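Side-chain contacts in phosphoribosylformylglycinamidine synthase 2 (Thermus thermophilus, PDB 3VIU), which belongs to the PurM-like (AIR synthase-related) family and binds ADP and magnesium within a chain that carries the family's two-domain unit twice: residues A[105-110]-A[115-120]; A[604-609]-A[613-618]. One frame throughout, in Å; residues are numbered along the deposited sequence.

Contact 1: A[105-110]-A[115-120]; sequences GILRDI and ARPIAL. With ADP (adenosine-5'-diphosphate), chain B.
Leu107 and Ile110 of helix 95-112 meet Leu120, Pro117 and Ala115 of strand 116-126 in a buried, almost wholly apolar helix-on-sheet contact, made just where the chain leaves the helix and turns back as a strand. The two axes run 8.2 Å apart at 127°, which makes the return partly antiparallel. Farther from the turn, Leu107 and Leu120 carry the contact: their side chains are set nearly square to each other, and CD1 of Leu107 lies 3.5 Å from CD2 of Leu120. That same CD2 is 3.7 Å from CG2 of Ile106, and the Ile106 and Leu120 side chains run alongside in opposing directions. At the turn Ile110 offers its CG2 branch, placed anti to the backbone N by a chi1 of -60°, to Ala115 CB at 4.0 Å and to the ring of Pro117. The one bond across is weak, Ala115 N to Ile110 O at 3.5 Å. Cys177 of the adjacent strand 172-182 also touches Ile106, Leu107 and Ile110, extending the apolar layer. Asp109 serves the ADP pocket instead, its OD1 3.1 Å from ADP O3B; Glu85 and Asp259 are close by, and Lys83, which is hydrogen-bonded to ADP, makes a long, weak ion pair with Asp109. A helix laid on a mixed sheet, here with ADP beside the helix, is consistent with a PurM-like N-terminal domain.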
loop_
_atom_site.group_PDB
_atom_site.type_symbol
_atom_site.label_atom_id
_atom_site.label_comp_id
_atom_site.label_asym_id
_atom_site.label_seq_id
_atom_site.Cartn_x
_atom_site.Cartn_y
_atom_site.Cartn_z
ATOM N N GLY A 105 -9.020 -0.191 10.210
ATOM C CA GLY A 105 -9.622 0.694 9.232
ATOM C C GLY A 105 -9.539 0.204 7.791
ATOM O O GLY A 105 -10.549 0.192 7.078
ATOM N N ILE A 106 -8.350 -0.200 7.351
ATOM C CA ILE A 106 -8.185 -0.676 5.980
ATOM C C ILE A 106 -9.083 -1.897 5.741
ATOM O O ILE A 106 -9.655 -2.065 4.663
ATOM C CB ILE A 106 -6.686 -1.034 5.681
ATOM C CG1 ILE A 106 -6.472 -1.187 4.180
ATOM C CG2 ILE A 106 -6.283 -2.327 6.373
ATOM C CD1 ILE A 106 -6.605 0.101 3.420
ATOM N N LEU A 107 -9.216 -2.732 6.766
ATOM C CA LEU A 107 -10.038 -3.937 6.691
ATOM C C LEU A 107 -11.503 -3.592 6.448
ATOM O O LEU A 107 -12.190 -4.262 5.670
ATOM C CB LEU A 107 -9.916 -4.727 7.993
ATOM C CG LEU A 107 -9.156 -6.055 8.038
ATOM C CD1 LEU A 107 -8.069 -6.108 6.986
ATOM C CD2 LEU A 107 -8.581 -6.225 9.450
ATOM N N ARG A 108 -11.977 -2.547 7.121
ATOM C CA ARG A 108 -13.358 -2.121 6.978
ATOM C C ARG A 108 -13.645 -1.542 5.593
ATOM O O ARG A 108 -14.730 -1.746 5.052
ATOM C CB ARG A 108 -13.717 -1.112 8.077
ATOM C CG ARG A 108 -13.823 -1.750 9.462
ATOM C CD ARG A 108 -14.477 -0.812 10.460
ATOM N NE ARG A 108 -13.600 0.279 10.859
ATOM C CZ ARG A 108 -12.584 0.149 11.709
ATOM N NH1 ARG A 108 -11.838 1.204 12.011
ATOM N NH2 ARG A 108 -12.322 -1.031 12.265
ATOM N N ASP A 109 -12.674 -0.836 5.014
ATOM C CA ASP A 109 -12.856 -0.272 3.679
ATOM C C ASP A 109 -13.054 -1.388 2.660
ATOM O O ASP A 109 -13.860 -1.269 1.743
ATOM C CB ASP A 109 -11.643 0.556 3.249
ATOM C CG ASP A 109 -11.554 1.883 3.963
ATOM O OD1 ASP A 109 -12.605 2.529 4.157
ATOM O OD2 ASP A 109 -10.428 2.290 4.313
ATOM N N ILE A 110 -12.298 -2.465 2.820
ATOM C CA ILE A 110 -12.380 -3.601 1.918
ATOM C C ILE A 110 -13.689 -4.359 2.138
ATOM O O ILE A 110 -14.317 -4.813 1.184
ATOM C CB ILE A 110 -11.188 -4.545 2.140
ATOM C CG1 ILE A 110 -9.877 -3.786 1.886
ATOM C CG2 ILE A 110 -11.328 -5.785 1.279
ATOM C CD1 ILE A 110 -9.846 -3.006 0.602
ATOM N N ALA A 115 -16.219 -7.463 -0.035
ATOM C CA ALA A 115 -15.100 -8.361 -0.293
ATOM C C ALA A 115 -14.523 -8.862 1.021
ATOM O O ALA A 115 -14.269 -8.081 1.938
ATOM C CB ALA A 115 -14.026 -7.644 -1.085
ATOM N N ARG A 116 -14.330 -10.172 1.110
ATOM C CA ARG A 116 -13.768 -10.762 2.309
ATOM C C ARG A 116 -12.251 -10.600 2.269
ATOM O O ARG A 116 -11.593 -11.055 1.333
ATOM C CB ARG A 116 -14.138 -12.240 2.382
ATOM C CG ARG A 116 -13.461 -12.997 3.496
ATOM C CD ARG A 116 -13.835 -14.470 3.439
ATOM N NE ARG A 116 -15.230 -14.691 3.810
ATOM C CZ ARG A 116 -15.667 -14.726 5.064
ATOM N NH1 ARG A 116 -14.816 -14.560 6.072
ATOM N NH2 ARG A 116 -16.956 -14.920 5.314
ATOM N N PRO A 117 -11.681 -9.926 3.275
ATOM C CA PRO A 117 -10.234 -9.699 3.366
ATOM C C PRO A 117 -9.438 -11.003 3.293
ATOM O O PRO A 117 -9.654 -11.902 4.095
ATOM C CB PRO A 117 -10.085 -9.017 4.720
ATOM C CG PRO A 117 -11.352 -8.228 4.823
ATOM C CD PRO A 117 -12.391 -9.218 4.355
ATOM N N ILE A 118 -8.517 -11.105 2.340
ATOM C CA ILE A 118 -7.727 -12.320 2.207
ATOM C C ILE A 118 -6.266 -12.056 2.480
ATOM O O ILE A 118 -5.474 -12.993 2.617
ATOM C CB ILE A 118 -7.853 -12.961 0.786
ATOM C CG1 ILE A 118 -7.317 -12.001 -0.283
ATOM C CG2 ILE A 118 -9.301 -13.335 0.515
ATOM C CD1 ILE A 118 -7.420 -12.532 -1.715
ATOM N N ALA A 119 -5.897 -10.783 2.558
ATOM C CA ALA A 119 -4.508 -10.460 2.820
ATOM C C ALA A 119 -4.240 -9.012 3.209
ATOM O O ALA A 119 -4.974 -8.096 2.827
ATOM C CB ALA A 119 -3.670 -10.829 1.615
ATOM N N LEU A 120 -3.171 -8.833 3.982
ATOM C CA LEU A 120 -2.704 -7.523 4.429
ATOM C C LEU A 120 -1.226 -7.391 4.076
ATOM O O LEU A 120 -0.481 -8.364 4.135
ATOM C CB LEU A 120 -2.869 -7.365 5.945
ATOM C CG LEU A 120 -4.282 -7.082 6.464
ATOM C CD1 LEU A 120 -4.340 -7.293 7.965
ATOM C CD2 LEU A 120 -4.680 -5.666 6.091
HETATM P PB ADP B . -11.242 6.468 3.843
HETATM O O1B ADP B . -11.220 7.706 4.670
HETATM O O2B ADP B . -9.911 5.610 4.135
HETATM O O3B ADP B . -12.617 5.578 4.244
HETATM P PA ADP B . -10.670 8.317 1.920
HETATM O O1A ADP B . -11.732 9.352 2.050
HETATM O O2A ADP B . -9.468 8.670 2.949
HETATM O O3A ADP B . -11.303 6.837 2.247
HETATM O "O5'" ADP B . -10.031 8.283 0.416
HETATM C "C5'" ADP B . -10.768 9.175 -0.442
HETATM C "C4'" ADP B . -11.092 8.554 -1.832
HETATM O "O4'" ADP B . -10.162 9.040 -2.853
HETATM C "C3'" ADP B . -10.993 7.007 -1.883
HETATM O "O3'" ADP B . -11.958 6.495 -2.812
HETATM C "C2'" ADP B . -9.552 6.763 -2.331
HETATM O "O2'" ADP B . -9.386 5.487 -2.954
HETATM C "C1'" ADP B . -9.279 7.940 -3.272
HETATM N N9 ADP B . -7.870 8.354 -3.227
HETATM C C8 ADP B . -7.268 9.080 -2.237
HETATM N N7 ADP B . -6.011 9.274 -2.514
HETATM C C5 ADP B . -5.719 8.688 -3.695
HETATM C C6 ADP B . -4.551 8.564 -4.492
HETATM N N6 ADP B . -3.357 9.130 -4.082
HETATM N N1 ADP B . -4.630 7.884 -5.657
HETATM C C2 ADP B . -5.779 7.328 -6.072
HETATM N N3 ADP B . -6.898 7.423 -5.352
HETATM C C4 ADP B . -6.913 8.085 -4.174
#

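Contact 2: A[604-609]-A[613-618]; sequences EAIRDL and GLTRTA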
loop_
_atom_site.group_PDB
_atom_site.type_symbol
_atom_site.label_atom_id
_atom_site.label_comp_id
_atom_site.label_asym_id
_atom_site.label_seq_id
_atom_site.Cartn_x
_atom_site.Cartn_y
_atom_site.Cartn_z
ATOM N N GLU A 604 6.601 -8.442 -19.962
ATOM C CA GLU A 604 5.822 -9.320 -20.819
ATOM C C GLU A 604 6.664 -10.509 -21.234
ATOM O O GLU A 604 6.141 -11.608 -21.427
ATOM C CB GLU A 604 5.318 -8.565 -22.046
ATOM C CG GLU A 604 4.243 -7.556 -21.693
ATOM C CD GLU A 604 3.902 -6.625 -22.835
ATOM O OE1 GLU A 604 3.100 -5.685 -22.616
ATOM O OE2 GLU A 604 4.434 -6.833 -23.946
ATOM N N ALA A 605 7.970 -10.301 -21.363
ATOM C CA ALA A 605 8.843 -11.400 -21.739
ATOM C C ALA A 605 8.879 -12.429 -20.611
ATOM O O ALA A 605 8.794 -13.636 -20.858
ATOM C CB ALA A 605 10.241 -10.892 -22.026
ATOM N N ILE A 606 8.983 -11.963 -19.368
ATOM C CA ILE A 606 9.042 -12.899 -18.254
ATOM C C ILE A 606 7.712 -13.615 -18.020
ATOM O O ILE A 606 7.697 -14.797 -17.675
ATOM C CB ILE A 606 9.538 -12.216 -16.939
ATOM C CG1 ILE A 606 9.866 -13.287 -15.902
ATOM C CG2 ILE A 606 8.474 -11.280 -16.374
ATOM C CD1 ILE A 606 10.739 -14.398 -16.426
ATOM N N ARG A 607 6.597 -12.919 -18.213
ATOM C CA ARG A 607 5.306 -13.574 -18.033
ATOM C C ARG A 607 5.115 -14.646 -19.117
ATOM O O ARG A 607 4.653 -15.749 -18.823
ATOM C CB ARG A 607 4.148 -12.562 -18.076
ATOM C CG ARG A 607 4.150 -11.569 -16.911
ATOM C CD ARG A 607 2.792 -10.869 -16.732
ATOM N NE ARG A 607 2.359 -10.143 -17.928
ATOM C CZ ARG A 607 2.658 -8.876 -18.199
ATOM N NH1 ARG A 607 3.398 -8.162 -17.357
ATOM N NH2 ARG A 607 2.221 -8.327 -19.324
ATOM N N ASP A 608 5.480 -14.330 -20.359
ATOM C CA ASP A 608 5.351 -15.292 -21.454
ATOM C C ASP A 608 6.163 -16.534 -21.153
ATOM O O ASP A 608 5.670 -17.662 -21.252
ATOM C CB ASP A 608 5.843 -14.701 -22.774
ATOM C CG ASP A 608 4.864 -13.726 -23.368
ATOM O OD1 ASP A 608 3.658 -13.820 -23.042
ATOM O OD2 ASP A 608 5.289 -12.866 -24.167
ATOM N N LEU A 609 7.419 -16.298 -20.793
ATOM C CA LEU A 609 8.361 -17.347 -20.456
ATOM C C LEU A 609 7.769 -18.305 -19.421
ATOM O O LEU A 609 7.892 -19.525 -19.544
ATOM C CB LEU A 609 9.639 -16.694 -19.919
ATOM C CG LEU A 609 11.004 -16.980 -20.555
ATOM C CD1 LEU A 609 10.895 -17.216 -22.047
ATOM C CD2 LEU A 609 11.918 -15.809 -20.256
ATOM N N GLY A 613 5.542 -22.278 -19.645
ATOM C CA GLY A 613 6.223 -23.318 -18.888
ATOM C C GLY A 613 7.721 -23.447 -19.120
ATOM O O GLY A 613 8.312 -24.474 -18.784
ATOM N N LEU A 614 8.342 -22.424 -19.699
ATOM C CA LEU A 614 9.780 -22.457 -19.949
ATOM C C LEU A 614 10.587 -22.247 -18.671
ATOM O O LEU A 614 11.727 -22.702 -18.572
ATOM C CB LEU A 614 10.172 -21.386 -20.965
ATOM C CG LEU A 614 9.790 -21.647 -22.421
ATOM C CD1 LEU A 614 9.956 -20.371 -23.233
ATOM C CD2 LEU A 614 10.653 -22.766 -22.983
ATOM N N THR A 615 9.988 -21.561 -17.699
ATOM C CA THR A 615 10.654 -21.270 -16.432
ATOM C C THR A 615 9.673 -21.179 -15.269
ATOM O O THR A 615 8.552 -20.700 -15.430
ATOM C CB THR A 615 11.402 -19.924 -16.497
ATOM O OG1 THR A 615 12.046 -19.671 -15.242
ATOM C CG2 THR A 615 10.420 -18.790 -16.776
ATOM N N ARG A 616 10.097 -21.634 -14.096
ATOM C CA ARG A 616 9.246 -21.554 -12.917
ATOM C C ARG A 616 10.040 -20.942 -11.769
ATOM O O ARG A 616 9.645 -21.013 -10.607
ATOM C CB ARG A 616 8.711 -22.933 -12.522
ATOM C CG ARG A 616 9.788 -23.914 -12.166
ATOM C CD ARG A 616 9.216 -25.161 -11.537
ATOM N NE ARG A 616 10.279 -26.121 -11.255
ATOM C CZ ARG A 616 10.091 -27.297 -10.670
ATOM N NH1 ARG A 616 8.873 -27.666 -10.295
ATOM N NH2 ARG A 616 11.124 -28.104 -10.466
ATOM N N THR A 617 11.175 -20.344 -12.099
ATOM C CA THR A 617 11.993 -19.695 -11.085
ATOM C C THR A 617 12.586 -18.411 -11.666
ATOM O O THR A 617 13.367 -18.427 -12.624
ATOM C CB THR A 617 13.072 -20.670 -10.526
ATOM O OG1 THR A 617 14.165 -19.934 -9.969
ATOM C CG2 THR A 617 13.546 -21.589 -11.584
ATOM N N ALA A 618 12.157 -17.291 -11.091
ATOM C CA ALA A 618 12.576 -15.967 -11.530
ATOM C C ALA A 618 12.722 -15.025 -10.339
ATOM O O ALA A 618 12.122 -15.226 -9.286
ATOM C CB ALA A 618 11.558 -15.402 -12.525
#
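Leu609 and Leu614 meet across a Schellman motif that ends helix 596-611, where Gly613, with phi at 70°, turns the chain out of the helix and toward strand 618-620. Backbone bonds hold the turn. The carbonyl O of Leu609 takes the N-H of Leu614 at 2.9 Å, with the N-H bent to 136°. A second, weak bond reaches the same oxygen from Thr615 N at 3.5 Å, so one carbonyl receives two successive amides of the departing chain.

The apolar contacts follow the chain as it runs back beside the helix. The Leu609 and Leu614 side chains lie roughly perpendicular and touch through their CD1 methyls, 3.5 Å apart. Thr615 turns its methyl inward: OG1 stands anti to the backbone N (chi1 -180°), which sets CG2 between the N and the carbonyl carbon and brings it to 3.9 Å from Leu609 CB. Phe663 of strand 661-665 touches Leu609, Thr615 and Ala618, while Leu676 of helix 670-679 packs on Leu609, so this small core is shared with the rest of the domain.

The polar groups find their partners beyond the two segments. Asp608 makes a salt bridge to Arg680, and Thr615 OG1 is hydrogen-bonded to the carbonyl O of Thr664, besides weakly accepting Thr617 N in a bond internal to 613-618. At the strand end, Ile606 extends CD1 to within 4.1 Å of Ala618 CB.

Contact 1 precedes contact 2 along the chain, and the two are separate: their centres lie 31 Å apart and their nearest atoms about 18 Å. Each joins a helix to the chain that follows it, but in different domains. The 105-110/115-120 pair belongs to an AIR synthase-related N-terminal domain and its six-stranded mixed sheet, where strand 116-126 is internal. The 604-609/613-618 pair lies in a later C-terminal domain, leading into strand 618-620 at the edge of a seven-stranded mixed sheet. Contact 1 reaches the ADP pocket through its helix, while contact 2 leads toward Asp620, one of the magnesium ligands, with the side chain of Ala618 about 10 Å from the ion.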